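Long-range contacts in TruD (Uncultured prochloron, PDB 4BS9), which is a cyanobactin heterocyclase of the YcaO family, which probably uses ATP to turn residues of a precursor peptide into heterocycles: residues Thr114-Gly119 and Gln160-Asp165; Leu188-Gly193 and Thr251-Leu256; Ser467-Asp472 and Ala770-Asn775; Ser561-Trp566 and Arg745-Phe750. All blocks are in the same frame, centred on the assembly; numbering follows the deposited sequence.

Interaction 1: residues Thr114-Gly119 and Gln160-Asp165; sequences TVTTAG and QVVLTD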
loop_
_atom_site.group_PDB
_atom_site.type_symbol
_atom_site.label_atom_id
_atom_site.label_comp_id
_atom_site.label_asym_id
_atom_site.label_seq_id
_atom_site.Cartn_x
_atom_site.Cartn_y
_atom_site.Cartn_z
ATOM N N THR A 114 -6.107 -31.263 22.012
ATOM C CA THR A 114 -4.899 -31.692 22.690
ATOM C C THR A 114 -3.747 -30.730 22.367
ATOM O O THR A 114 -3.742 -30.129 21.309
ATOM C CB THR A 114 -4.588 -33.152 22.354
ATOM O OG1 THR A 114 -3.675 -33.653 23.327
ATOM C CG2 THR A 114 -4.012 -33.304 20.955
ATOM N N VAL A 115 -2.798 -30.596 23.299
ATOM C CA VAL A 115 -1.710 -29.602 23.250
ATOM C C VAL A 115 -0.344 -30.273 23.380
ATOM O O VAL A 115 -0.139 -31.062 24.274
ATOM C CB VAL A 115 -1.849 -28.587 24.404
ATOM C CG1 VAL A 115 -0.858 -27.452 24.256
ATOM C CG2 VAL A 115 -3.255 -28.017 24.439
ATOM N N THR A 116 0.600 -29.956 22.502
ATOM C CA THR A 116 1.902 -30.655 22.486
ATOM C C THR A 116 3.038 -29.739 22.050
ATOM O O THR A 116 2.816 -28.585 21.668
ATOM C CB THR A 116 1.907 -31.851 21.507
ATOM O OG1 THR A 116 1.714 -31.364 20.176
ATOM C CG2 THR A 116 0.807 -32.848 21.832
ATOM N N THR A 117 4.252 -30.275 22.084
ATOM C CA THR A 117 5.434 -29.531 21.722
ATOM C C THR A 117 6.184 -30.236 20.613
ATOM O O THR A 117 6.051 -31.441 20.450
ATOM C CB THR A 117 6.348 -29.377 22.931
ATOM O OG1 THR A 117 6.738 -30.677 23.403
ATOM C CG2 THR A 117 5.616 -28.631 24.008
ATOM N N ALA A 118 6.983 -29.482 19.858
ATOM C CA ALA A 118 7.724 -30.041 18.747
ATOM C C ALA A 118 9.173 -30.139 19.127
ATOM O O ALA A 118 9.738 -31.225 19.169
ATOM C CB ALA A 118 7.562 -29.200 17.510
ATOM N N GLY A 119 9.803 -29.023 19.423
ATOM C CA GLY A 119 11.231 -29.095 19.732
ATOM C C GLY A 119 11.543 -29.606 21.125
ATOM O O GLY A 119 10.768 -30.353 21.722
ATOM N N GLN A 160 -4.998 -30.927 17.238
ATOM C CA GLN A 160 -3.783 -31.028 17.985
ATOM C C GLN A 160 -3.148 -29.692 17.806
ATOM O O GLN A 160 -2.973 -29.238 16.687
ATOM C CB GLN A 160 -2.883 -32.115 17.433
ATOM C CG GLN A 160 -1.827 -32.556 18.434
ATOM C CD GLN A 160 -0.596 -33.213 17.823
ATOM O OE1 GLN A 160 0.367 -33.477 18.534
ATOM N NE2 GLN A 160 -0.619 -33.501 16.529
ATOM N N VAL A 161 -2.835 -29.050 18.920
ATOM C CA VAL A 161 -2.113 -27.794 18.913
ATOM C C VAL A 161 -0.677 -28.101 19.222
ATOM O O VAL A 161 -0.390 -28.809 20.177
ATOM C CB VAL A 161 -2.638 -26.846 19.980
ATOM C CG1 VAL A 161 -1.850 -25.550 19.971
ATOM C CG2 VAL A 161 -4.108 -26.570 19.728
ATOM N N VAL A 162 0.218 -27.565 18.400
ATOM C CA VAL A 162 1.625 -27.883 18.506
ATOM C C VAL A 162 2.421 -26.610 18.731
ATOM O O VAL A 162 2.589 -25.804 17.812
ATOM C CB VAL A 162 2.105 -28.646 17.264
ATOM C CG1 VAL A 162 3.597 -28.926 17.336
ATOM C CG2 VAL A 162 1.339 -29.953 17.159
ATOM N N LEU A 163 2.882 -26.442 19.974
ATOM C CA LEU A 163 3.732 -25.328 20.362
ATOM C C LEU A 163 5.141 -25.657 19.961
ATOM O O LEU A 163 5.633 -26.717 20.292
ATOM C CB LEU A 163 3.698 -25.101 21.877
ATOM C CG LEU A 163 2.314 -24.866 22.469
ATOM C CD1 LEU A 163 2.376 -24.611 23.956
ATOM C CD2 LEU A 163 1.648 -23.694 21.782
ATOM N N THR A 164 5.788 -24.749 19.244
ATOM C CA THR A 164 7.195 -24.924 18.883
ATOM C C THR A 164 7.954 -23.616 19.032
ATOM O O THR A 164 7.349 -22.549 19.118
ATOM C CB THR A 164 7.332 -25.443 17.440
ATOM O OG1 THR A 164 8.650 -25.926 17.240
ATOM C CG2 THR A 164 7.065 -24.365 16.412
ATOM N N ASP A 165 9.276 -23.701 19.075
ATOM C CA ASP A 165 10.124 -22.502 19.018
ATOM C C ASP A 165 10.710 -22.273 17.618
ATOM O O ASP A 165 11.356 -21.250 17.373
ATOM C CB ASP A 165 11.232 -22.541 20.079
ATOM C CG ASP A 165 12.335 -23.531 19.756
ATOM O OD1 ASP A 165 12.014 -24.697 19.432
ATOM O OD2 ASP A 165 13.526 -23.147 19.855
#

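Interaction 2: residues Leu188-Gly193 and Thr251-Leu256; sequences LVKPVG and TARATL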
loop_
_atom_site.group_PDB
_atom_site.type_symbol
_atom_site.label_atom_id
_atom_site.label_comp_id
_atom_site.label_asym_id
_atom_site.label_seq_id
_atom_site.Cartn_x
_atom_site.Cartn_y
_atom_site.Cartn_z
ATOM N N LEU A 188 -0.007 -25.130 14.287
ATOM C CA LEU A 188 1.296 -24.703 14.795
ATOM C C LEU A 188 1.199 -23.332 15.443
ATOM O O LEU A 188 0.458 -22.481 14.970
ATOM C CB LEU A 188 2.329 -24.642 13.687
ATOM C CG LEU A 188 3.175 -25.881 13.462
ATOM C CD1 LEU A 188 4.112 -25.580 12.300
ATOM C CD2 LEU A 188 3.962 -26.290 14.703
ATOM N N VAL A 189 1.956 -23.145 16.526
ATOM C CA VAL A 189 2.078 -21.871 17.233
ATOM C C VAL A 189 3.503 -21.697 17.759
ATOM O O VAL A 189 4.043 -22.587 18.420
ATOM C CB VAL A 189 1.163 -21.816 18.454
ATOM C CG1 VAL A 189 1.263 -20.459 19.112
ATOM C CG2 VAL A 189 -0.274 -22.089 18.073
ATOM N N LYS A 190 4.104 -20.555 17.459
ATOM C CA LYS A 190 5.340 -20.144 18.106
ATOM C C LYS A 190 5.029 -18.956 18.988
ATOM O O LYS A 190 4.925 -17.838 18.495
ATOM C CB LYS A 190 6.396 -19.749 17.086
ATOM C CG LYS A 190 7.731 -19.418 17.721
ATOM C CD LYS A 190 8.816 -19.125 16.688
ATOM C CE LYS A 190 8.808 -17.666 16.267
ATOM N NZ LYS A 190 9.386 -16.722 17.283
ATOM N N PRO A 191 4.862 -19.188 20.294
ATOM C CA PRO A 191 4.581 -18.115 21.235
ATOM C C PRO A 191 5.835 -17.529 21.895
ATOM O O PRO A 191 5.766 -16.497 22.561
ATOM C CB PRO A 191 3.721 -18.816 22.279
ATOM C CG PRO A 191 4.298 -20.186 22.340
ATOM C CD PRO A 191 4.814 -20.504 20.958
ATOM N N VAL A 192 6.978 -18.174 21.719
ATOM C CA VAL A 192 8.232 -17.626 22.239
ATOM C C VAL A 192 8.925 -16.759 21.186
ATOM O O VAL A 192 8.593 -16.809 19.995
ATOM C CB VAL A 192 9.172 -18.734 22.727
ATOM C CG1 VAL A 192 8.587 -19.387 23.955
ATOM C CG2 VAL A 192 9.405 -19.799 21.672
ATOM N N GLY A 193 9.881 -15.949 21.617
ATOM C CA GLY A 193 10.523 -15.025 20.689
ATOM C C GLY A 193 9.852 -13.658 20.558
ATOM O O GLY A 193 8.732 -13.436 21.011
ATOM N N THR A 251 18.595 -22.848 18.131
ATOM C CA THR A 251 18.362 -21.380 18.273
ATOM C C THR A 251 18.184 -20.749 19.715
ATOM O O THR A 251 18.012 -21.466 20.702
ATOM C CB THR A 251 17.143 -21.002 17.365
ATOM O OG1 THR A 251 16.914 -19.589 17.398
ATOM C CG2 THR A 251 15.859 -21.747 17.783
ATOM N N ALA A 252 18.255 -19.406 19.802
ATOM C CA ALA A 252 17.979 -18.614 21.042
ATOM C C ALA A 252 16.676 -17.770 20.908
ATOM O O ALA A 252 16.209 -17.505 19.784
ATOM C CB ALA A 252 19.169 -17.718 21.392
ATOM N N ARG A 253 16.084 -17.355 22.037
ATOM C CA ARG A 253 14.723 -16.773 22.009
ATOM C C ARG A 253 14.381 -15.747 23.094
ATOM O O ARG A 253 14.356 -16.065 24.279
ATOM C CB ARG A 253 13.669 -17.889 22.073
ATOM C CG ARG A 253 13.524 -18.712 20.801
ATOM C CD ARG A 253 13.040 -17.871 19.629
ATOM N NE ARG A 253 13.073 -18.603 18.359
ATOM C CZ ARG A 253 14.004 -18.472 17.412
ATOM N NH1 ARG A 253 15.032 -17.629 17.560
ATOM N NH2 ARG A 253 13.907 -19.207 16.303
ATOM N N ALA A 254 14.059 -14.532 22.661
ATOM C CA ALA A 254 13.595 -13.479 23.558
ATOM C C ALA A 254 12.137 -13.669 23.939
ATOM O O ALA A 254 11.298 -13.894 23.082
ATOM C CB ALA A 254 13.743 -12.132 22.888
ATOM N N THR A 255 11.825 -13.537 25.218
ATOM C CA THR A 255 10.485 -13.836 25.706
ATOM C C THR A 255 10.271 -13.098 27.031
ATOM O O THR A 255 10.949 -13.378 28.028
ATOM C CB THR A 255 10.280 -15.378 25.901
ATOM O OG1 THR A 255 10.757 -16.102 24.758
ATOM C CG2 THR A 255 8.808 -15.752 26.121
ATOM N N LEU A 256 9.352 -12.134 27.036
ATOM C CA LEU A 256 8.821 -11.634 28.291
ATOM C C LEU A 256 7.622 -12.499 28.625
ATOM O O LEU A 256 6.994 -13.045 27.726
ATOM C CB LEU A 256 8.342 -10.204 28.166
ATOM C CG LEU A 256 9.297 -9.180 27.600
ATOM C CD1 LEU A 256 8.595 -7.840 27.582
ATOM C CD2 LEU A 256 10.546 -9.105 28.441
#

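Interaction 3: residues Ser467-Asp472 and Ala770-Asn775; sequences SDRQYD and AEAQMN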
loop_
_atom_site.group_PDB
_atom_site.type_symbol
_atom_site.label_atom_id
_atom_site.label_comp_id
_atom_site.label_asym_id
_atom_site.label_seq_id
_atom_site.Cartn_x
_atom_site.Cartn_y
_atom_site.Cartn_z
ATOM N N SER A 467 37.317 -22.927 -24.982
ATOM C CA SER A 467 38.475 -23.354 -25.774
ATOM C C SER A 467 39.324 -24.329 -24.990
ATOM O O SER A 467 39.265 -24.362 -23.761
ATOM C CB SER A 467 39.358 -22.164 -26.169
ATOM O OG SER A 467 40.109 -21.680 -25.066
ATOM N N ASP A 468 40.130 -25.111 -25.700
ATOM C CA ASP A 468 41.073 -25.993 -25.031
ATOM C C ASP A 468 42.016 -25.167 -24.165
ATOM O O ASP A 468 42.230 -25.493 -23.018
ATOM C CB ASP A 468 41.832 -26.853 -26.032
ATOM C CG ASP A 468 40.925 -27.829 -26.755
ATOM O OD1 ASP A 468 40.153 -28.540 -26.082
ATOM O OD2 ASP A 468 40.978 -27.883 -27.999
ATOM N N ARG A 469 42.532 -24.070 -24.694
ATOM C CA ARG A 469 43.320 -23.142 -23.893
ATOM C C ARG A 469 42.635 -22.773 -22.582
ATOM O O ARG A 469 43.228 -22.901 -21.522
ATOM C CB ARG A 469 43.603 -21.872 -24.683
ATOM C CG ARG A 469 43.921 -20.656 -23.828
ATOM C CD ARG A 469 44.152 -19.432 -24.695
ATOM N NE ARG A 469 45.563 -19.204 -24.999
ATOM C CZ ARG A 469 46.010 -18.404 -25.972
ATOM N NH1 ARG A 469 45.168 -17.755 -26.777
ATOM N NH2 ARG A 469 47.318 -18.250 -26.153
ATOM N N GLN A 470 41.395 -22.303 -22.656
ATOM C CA GLN A 470 40.676 -21.873 -21.449
ATOM C C GLN A 470 40.717 -22.920 -20.326
ATOM O O GLN A 470 41.038 -22.595 -19.179
ATOM C CB GLN A 470 39.226 -21.505 -21.785
ATOM C CG GLN A 470 39.073 -20.129 -22.420
ATOM C CD GLN A 470 37.682 -19.891 -22.958
ATOM O OE1 GLN A 470 37.284 -20.493 -23.949
ATOM N NE2 GLN A 470 36.927 -19.020 -22.299
ATOM N N TYR A 471 40.395 -24.166 -20.680
ATOM C CA TYR A 471 40.416 -25.320 -19.761
ATOM C C TYR A 471 41.802 -25.594 -19.166
ATOM O O TYR A 471 41.954 -25.751 -17.963
ATOM C CB TYR A 471 39.989 -26.597 -20.497
ATOM C CG TYR A 471 38.498 -26.832 -20.666
ATOM C CD1 TYR A 471 37.631 -26.737 -19.594
ATOM C CD2 TYR A 471 37.971 -27.225 -21.897
ATOM C CE1 TYR A 471 36.279 -26.979 -19.744
ATOM C CE2 TYR A 471 36.620 -27.468 -22.055
ATOM C CZ TYR A 471 35.778 -27.342 -20.972
ATOM O OH TYR A 471 34.429 -27.590 -21.096
ATOM N N ASP A 472 42.812 -25.678 -20.019
ATOM C CA ASP A 472 44.143 -26.069 -19.574
ATOM C C ASP A 472 44.701 -25.013 -18.647
ATOM O O ASP A 472 45.396 -25.327 -17.692
ATOM C CB ASP A 472 45.070 -26.300 -20.764
ATOM C CG ASP A 472 44.464 -27.248 -21.796
ATOM O OD1 ASP A 472 43.209 -27.275 -21.915
ATOM O OD2 ASP A 472 45.224 -27.980 -22.481
ATOM N N ALA A 770 42.025 -15.037 -34.708
ATOM C CA ALA A 770 42.689 -15.959 -33.778
ATOM C C ALA A 770 42.161 -15.745 -32.369
ATOM O O ALA A 770 41.724 -14.640 -32.030
ATOM C CB ALA A 770 44.191 -15.739 -33.807
ATOM N N GLU A 771 42.215 -16.786 -31.545
ATOM C CA GLU A 771 41.751 -16.696 -30.150
ATOM C C GLU A 771 42.421 -15.553 -29.350
ATOM O O GLU A 771 41.748 -14.848 -28.593
ATOM C CB GLU A 771 41.943 -18.043 -29.445
ATOM C CG GLU A 771 41.356 -18.133 -28.041
ATOM C CD GLU A 771 41.487 -19.524 -27.445
ATOM O OE1 GLU A 771 42.026 -20.408 -28.138
ATOM O OE2 GLU A 771 41.051 -19.738 -26.288
ATOM N N ALA A 772 43.732 -15.364 -29.525
ATOM C CA ALA A 772 44.467 -14.302 -28.814
ATOM C C ALA A 772 44.042 -12.905 -29.265
ATOM O O ALA A 772 44.172 -11.945 -28.511
ATOM C CB ALA A 772 45.968 -14.480 -28.981
ATOM N N GLN A 773 43.525 -12.790 -30.485
ATOM C CA GLN A 773 43.052 -11.495 -30.994
ATOM C C GLN A 773 41.588 -11.166 -30.623
ATOM O O GLN A 773 41.105 -10.078 -30.949
ATOM C CB GLN A 773 43.251 -11.398 -32.521
ATOM C CG GLN A 773 44.515 -10.662 -32.961
ATOM C CD GLN A 773 45.801 -11.384 -32.571
ATOM O OE1 GLN A 773 45.935 -12.599 -32.761
ATOM N NE2 GLN A 773 46.757 -10.636 -32.031
ATOM N N MET A 774 40.883 -12.074 -29.943
ATOM C CA MET A 774 39.521 -11.767 -29.501
ATOM C C MET A 774 39.544 -10.569 -28.548
ATOM O O MET A 774 40.420 -10.465 -27.697
ATOM C CB MET A 774 38.839 -12.982 -28.833
ATOM C CG MET A 774 38.539 -14.164 -29.752
ATOM S SD MET A 774 37.792 -13.693 -31.335
ATOM C CE MET A 774 36.094 -14.082 -31.058
ATOM N N ASN A 775 38.581 -9.666 -28.709
ATOM C CA ASN A 775 38.457 -8.477 -27.855
ATOM C C ASN A 775 38.741 -8.760 -26.378
ATOM O O ASN A 775 37.949 -9.389 -25.705
ATOM C CB ASN A 775 37.054 -7.884 -27.984
ATOM C CG ASN A 775 36.906 -6.548 -27.274
ATOM O OD1 ASN A 775 37.706 -6.179 -26.399
ATOM N ND2 ASN A 775 35.861 -5.812 -27.646
#

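Interaction 4: residues Ser561-Trp566 and Arg745-Phe750; sequences SVCLWW and RFWSRF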
loop_
_atom_site.group_PDB
_atom_site.type_symbol
_atom_site.label_atom_id
_atom_site.label_comp_id
_atom_site.label_asym_id
_atom_site.label_seq_id
_atom_site.Cartn_x
_atom_site.Cartn_y
_atom_site.Cartn_z
ATOM N N SER A 561 24.578 -12.426 -31.257
ATOM C CA SER A 561 24.885 -11.304 -32.128
ATOM C C SER A 561 25.890 -10.330 -31.501
ATOM O O SER A 561 26.840 -9.893 -32.162
ATOM C CB SER A 561 23.603 -10.556 -32.491
ATOM O OG SER A 561 22.778 -11.338 -33.329
ATOM N N VAL A 562 25.674 -9.978 -30.235
ATOM C CA VAL A 562 26.585 -9.086 -29.512
ATOM C C VAL A 562 27.959 -9.736 -29.337
ATOM O O VAL A 562 28.958 -9.050 -29.352
ATOM C CB VAL A 562 25.999 -8.665 -28.149
ATOM C CG1 VAL A 562 27.036 -7.959 -27.300
ATOM C CG2 VAL A 562 24.785 -7.760 -28.339
ATOM N N CYS A 563 28.011 -11.055 -29.197
ATOM C CA CYS A 563 29.289 -11.757 -29.040
ATOM C C CYS A 563 30.093 -11.744 -30.324
ATOM O O CYS A 563 31.310 -11.547 -30.302
ATOM C CB CYS A 563 29.085 -13.209 -28.586
ATOM S SG CYS A 563 28.738 -13.353 -26.819
ATOM N N LEU A 564 29.419 -11.975 -31.444
ATOM C CA LEU A 564 30.100 -11.999 -32.726
ATOM C C LEU A 564 30.736 -10.638 -32.997
ATOM O O LEU A 564 31.875 -10.555 -33.468
ATOM C CB LEU A 564 29.134 -12.390 -33.852
ATOM C CG LEU A 564 28.723 -13.869 -33.896
ATOM C CD1 LEU A 564 27.501 -14.077 -34.776
ATOM C CD2 LEU A 564 29.872 -14.729 -34.396
ATOM N N TRP A 565 30.004 -9.580 -32.647
ATOM C CA TRP A 565 30.432 -8.204 -32.913
ATOM C C TRP A 565 31.533 -7.788 -31.972
ATOM O O TRP A 565 32.617 -7.368 -32.389
ATOM C CB TRP A 565 29.237 -7.265 -32.760
ATOM C CG TRP A 565 29.590 -5.848 -32.638
ATOM C CD1 TRP A 565 30.152 -5.064 -33.593
ATOM C CD2 TRP A 565 29.384 -5.019 -31.498
ATOM N NE1 TRP A 565 30.322 -3.789 -33.114
ATOM C CE2 TRP A 565 29.858 -3.737 -31.824
ATOM C CE3 TRP A 565 28.846 -5.236 -30.231
ATOM C CZ2 TRP A 565 29.818 -2.671 -30.922
ATOM C CZ3 TRP A 565 28.799 -4.175 -29.332
ATOM C CH2 TRP A 565 29.279 -2.912 -29.680
ATOM N N TRP A 566 31.236 -7.919 -30.690
ATOM C CA TRP A 566 32.117 -7.445 -29.653
ATOM C C TRP A 566 33.472 -8.088 -29.770
ATOM O O TRP A 566 34.475 -7.395 -29.829
ATOM C CB TRP A 566 31.525 -7.748 -28.295
ATOM C CG TRP A 566 32.404 -7.384 -27.173
ATOM C CD1 TRP A 566 33.296 -8.193 -26.528
ATOM C CD2 TRP A 566 32.466 -6.122 -26.529
ATOM N NE1 TRP A 566 33.918 -7.501 -25.522
ATOM C CE2 TRP A 566 33.427 -6.222 -25.505
ATOM C CE3 TRP A 566 31.803 -4.908 -26.720
ATOM C CZ2 TRP A 566 33.752 -5.149 -24.684
ATOM C CZ3 TRP A 566 32.122 -3.843 -25.901
ATOM C CH2 TRP A 566 33.087 -3.969 -24.897
ATOM N N ARG A 745 26.242 -18.588 -29.224
ATOM C CA ARG A 745 27.371 -18.128 -28.423
ATOM C C ARG A 745 26.982 -17.195 -27.273
ATOM O O ARG A 745 26.068 -16.358 -27.381
ATOM C CB ARG A 745 28.383 -17.377 -29.305
ATOM C CG ARG A 745 28.821 -18.086 -30.578
ATOM C CD ARG A 745 29.597 -19.366 -30.348
ATOM N NE ARG A 745 30.798 -19.151 -29.554
ATOM C CZ ARG A 745 31.852 -19.954 -29.544
ATOM N NH1 ARG A 745 31.901 -21.033 -30.315
ATOM N NH2 ARG A 745 32.878 -19.666 -28.766
ATOM N N PHE A 746 27.736 -17.333 -26.188
ATOM C CA PHE A 746 27.492 -16.612 -24.960
ATOM C C PHE A 746 28.791 -15.943 -24.571
ATOM O O PHE A 746 29.859 -16.307 -25.072
ATOM C CB PHE A 746 27.038 -17.594 -23.891
ATOM C CG PHE A 746 26.653 -16.957 -22.588
ATOM C CD1 PHE A 746 25.747 -15.907 -22.548
ATOM C CD2 PHE A 746 27.175 -17.441 -21.384
ATOM C CE1 PHE A 746 25.387 -15.336 -21.338
ATOM C CE2 PHE A 746 26.819 -16.871 -20.176
ATOM C CZ PHE A 746 25.923 -15.819 -20.153
ATOM N N TRP A 747 28.679 -14.953 -23.695
ATOM C CA TRP A 747 29.816 -14.173 -23.232
ATOM C C TRP A 747 30.940 -15.066 -22.715
ATOM O O TRP A 747 30.688 -16.074 -22.064
ATOM C CB TRP A 747 29.363 -13.156 -22.159
ATOM C CG TRP A 747 28.414 -12.091 -22.714
ATOM C CD1 TRP A 747 28.448 -11.533 -23.968
ATOM C CD2 TRP A 747 27.313 -11.463 -22.037
ATOM N NE1 TRP A 747 27.444 -10.610 -24.114
ATOM C CE2 TRP A 747 26.731 -10.542 -22.947
ATOM C CE3 TRP A 747 26.764 -11.581 -20.751
ATOM C CZ2 TRP A 747 25.624 -9.745 -22.611
ATOM C CZ3 TRP A 747 25.658 -10.781 -20.414
ATOM C CH2 TRP A 747 25.107 -9.874 -21.344
ATOM N N SER A 748 32.173 -14.723 -23.078
ATOM C CA SER A 748 33.368 -15.192 -22.373
ATOM C C SER A 748 33.851 -16.604 -22.741
ATOM O O SER A 748 34.687 -17.175 -22.038
ATOM C CB SER A 748 33.113 -15.095 -20.867
ATOM O OG SER A 748 34.313 -15.058 -20.137
ATOM N N ARG A 749 33.348 -17.161 -23.838
ATOM C CA ARG A 749 33.647 -18.548 -24.208
ATOM C C ARG A 749 34.154 -18.587 -25.619
ATOM O O ARG A 749 33.442 -18.160 -26.527
ATOM C CB ARG A 749 32.388 -19.404 -24.113
ATOM C CG ARG A 749 31.898 -19.652 -22.697
ATOM C CD ARG A 749 30.387 -19.516 -22.675
ATOM N NE ARG A 749 29.705 -20.257 -21.609
ATOM C CZ ARG A 749 29.735 -19.948 -20.316
ATOM N NH1 ARG A 749 30.462 -18.931 -19.856
ATOM N NH2 ARG A 749 29.047 -20.691 -19.472
ATOM N N PHE A 750 35.355 -19.132 -25.799
ATOM C CA PHE A 750 36.110 -18.977 -27.047
ATOM C C PHE A 750 36.437 -20.275 -27.776
ATOM O O PHE A 750 37.443 -20.356 -28.499
ATOM C CB PHE A 750 37.419 -18.239 -26.770
ATOM C CG PHE A 750 37.219 -16.928 -26.111
ATOM C CD1 PHE A 750 36.545 -15.927 -26.772
ATOM C CD2 PHE A 750 37.678 -16.705 -24.822
ATOM C CE1 PHE A 750 36.333 -14.711 -26.165
ATOM C CE2 PHE A 750 37.475 -15.491 -24.206
ATOM C CZ PHE A 750 36.799 -14.493 -24.879
#

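Interaction 1: residues Thr114-Gly119 and Gln160-Asp165
Thr114 starts the pairing with Gln160. Its CG2 lies 3.4 Å from Gln160 CG, and the two side chains run side by side in the same direction. Thr114 OG1 turns elsewhere and bonds to Ser142 O. The carbonyl O of Thr114 takes the N-H of Val161 at 2.8 Å, nearly straight at 175°. Val115 faces the other side of the sheet, with its CG1 4.3 Å from Leu163 CD1. Thr116 is held by both backbone and side chain. Its N donates to Val161 O at 2.8 Å, and its O accepts from Leu163 N at 2.7 Å. With chi1 at 63°, its OG1 sits between the backbone N and the carbonyl carbon and donates to Gln160 OE1 at 3.0 Å. The hydroxyl comes from above the amide plane, 45° out of it, as the extended Gln160 chain crosses Thr116 at about a right angle. Thr117 CA lies close to Leu163 O, the same carbonyl that accepts from Ala118 N at 3.1 Å. Ala118 CB rests on Val162 CG1 and lies 3.5 Å from Thr164 OG1, a hydroxyl that bonds to Asp166 O. Helix 124-136 covers the face of Val115, Val161 and Leu163. Helix 172-182 covers that of Gln160 and Val162. The arrangement is that of adjacent parallel strands in a Rossmann-like alpha/beta sheet with helices on both faces.

Interaction 2: residues Leu188-Gly193 and Thr251-Leu256
The Arg253 guanidinium has Lys190 NZ set obliquely to it, 4.3 Å from its NE. Two positive ends lie close together. One face of the group carries Thr251 CG2, 3.5 Å above the plane and offset toward the rim. Glu27 of the second subunit salt-bridges Lys190 and makes a long, weak ion pair with Arg253, so the two charges probably share a negative partner. Lys190 NZ also donates to Val192 O at 2.8 Å and to Ile195 O, so it braces the turn that follows its own strand. The Arg253 chain bends at chi2 (-64°), and its CD lies 3.9 Å from Gly193 CA. Gly193 N donates to Thr255 OG1 at 3.3 Å, and the bond is almost straight at 178°. Thr255 OG1 stands beside the backbone N and anti to the carbonyl carbon, chi1 -47°. It also meets Val192 CB at 3.7 Å. An alanine at this position has no hydroxyl, so the Gly193 N-H would probably lose that acceptor and Val192 part of its packing. The contact joins the end of strand 186-190 to the loop that leads into helix 257-283. Leu260 of that helix touches both Pro191 and Thr255. Helix 89-97 of the second subunit packs on the same loop, where its Ala93 meets Ala254 and its Phe94 meets Leu256.

Interaction 3: residues Ser467-Asp472 and Ala770-Asn775
Ser467 OG donates to Glu771 OE2. The bond is modelled at 2.5 Å, so its exact length is doubtful. The Glu771 chain is fully extended, with CG anti to the backbone N (chi1 -173°), and this carries the carboxylate across to the serine. Arg469 runs past Glu771 in the opposite direction. Its CD lies 3.5 Å from Glu771 OE2, and its NH1 stands 4.3 Å from Glu771 OE1. That oxygen is well out of the guanidinium plane, so only the charges interact. Ala772 N meets the guanidinium at its edge, 3.9 Å from Arg469 NH1. A glutamine in place of Glu771 would probably leave Arg469 without its nearby negative charge and weaken the grip on the serine hydroxyl. Ser467 is the N-cap of helix 468-472. Its OG accepts from Gln470 N at 2.8 Å, and its own N donates to Gln470 OE1 at 2.6 Å, which makes a capping box. The Glu771 carboxylate thus sits close to the N-terminal end of the helix, where the dipole is likely to favour its negative charge. Gln470 OE1 also takes the N-H of Phe750, which fixes the amide further. Glu771 also touches Tyr756 of helix 754-761. Farther along its segment, Met774 packs on Leu755 of that helix and on Tyr567 and Asn568 of helix 545-568.

Interaction 4: residues Ser561-Trp566 and Arg745-Phe750
Cys563 SG points at the turn of Phe746 and Trp747. It lies 3.4 Å from Trp747 CD1 and 3.4 Å from Phe746 C. This is a sulfur-aromatic contact. The sulfur is 4.4 Å from the centroid of the five-membered ring of Trp747 and 62° off its normal, so it approaches obliquely. The Cys563 chi1 of -79° sets SG beside its own backbone N and turns it to the indole. Val562 CG1 comes to the edge of the same ring, near its plane, 4.2 Å from Trp747 NE1. Phe746 sets off from the backbone away from the helix, and its CD2 sits 3.7 Å above the centre of the Arg749 guanidinium. A type II turn runs from Phe746 to Arg749. Arg745 CB faces Cys563 CB, but the far end of the arginine leads away. There its NH2 donates to Arg749 O at 2.8 Å and its NH1 to Gly751 O, so it ties the loop to itself. The loop, between strand 735-740 and helix 754-761, lies along helix 545-568. Asp560 of that helix accepts from Arg745 N, and Arg559 packs on both Phe746 and Trp747.

The contacts form two pairs on different parts of the fold. Interactions 1 and 2 have centres 13 Å apart and both reach one mixed sheet, where strands 160-163 and 186-190 are neighbours. Thr164 N and Val189 O probably bond at 2.9 Å. Interactions 3 and 4 are also 13 Å apart and meet around helix 545-568 and the loop before helix 754-761. Along the chain, 1 comes first, then 2. Segment 467-472 follows, then both segments of interaction 4, and 770-775 comes last. Interactions 1 and 4 lie about 57 Å apart between centres, on opposite sides of the chain's centre. The first pair probably lies in a Rossmann-like part, the second in or beside the YcaO part.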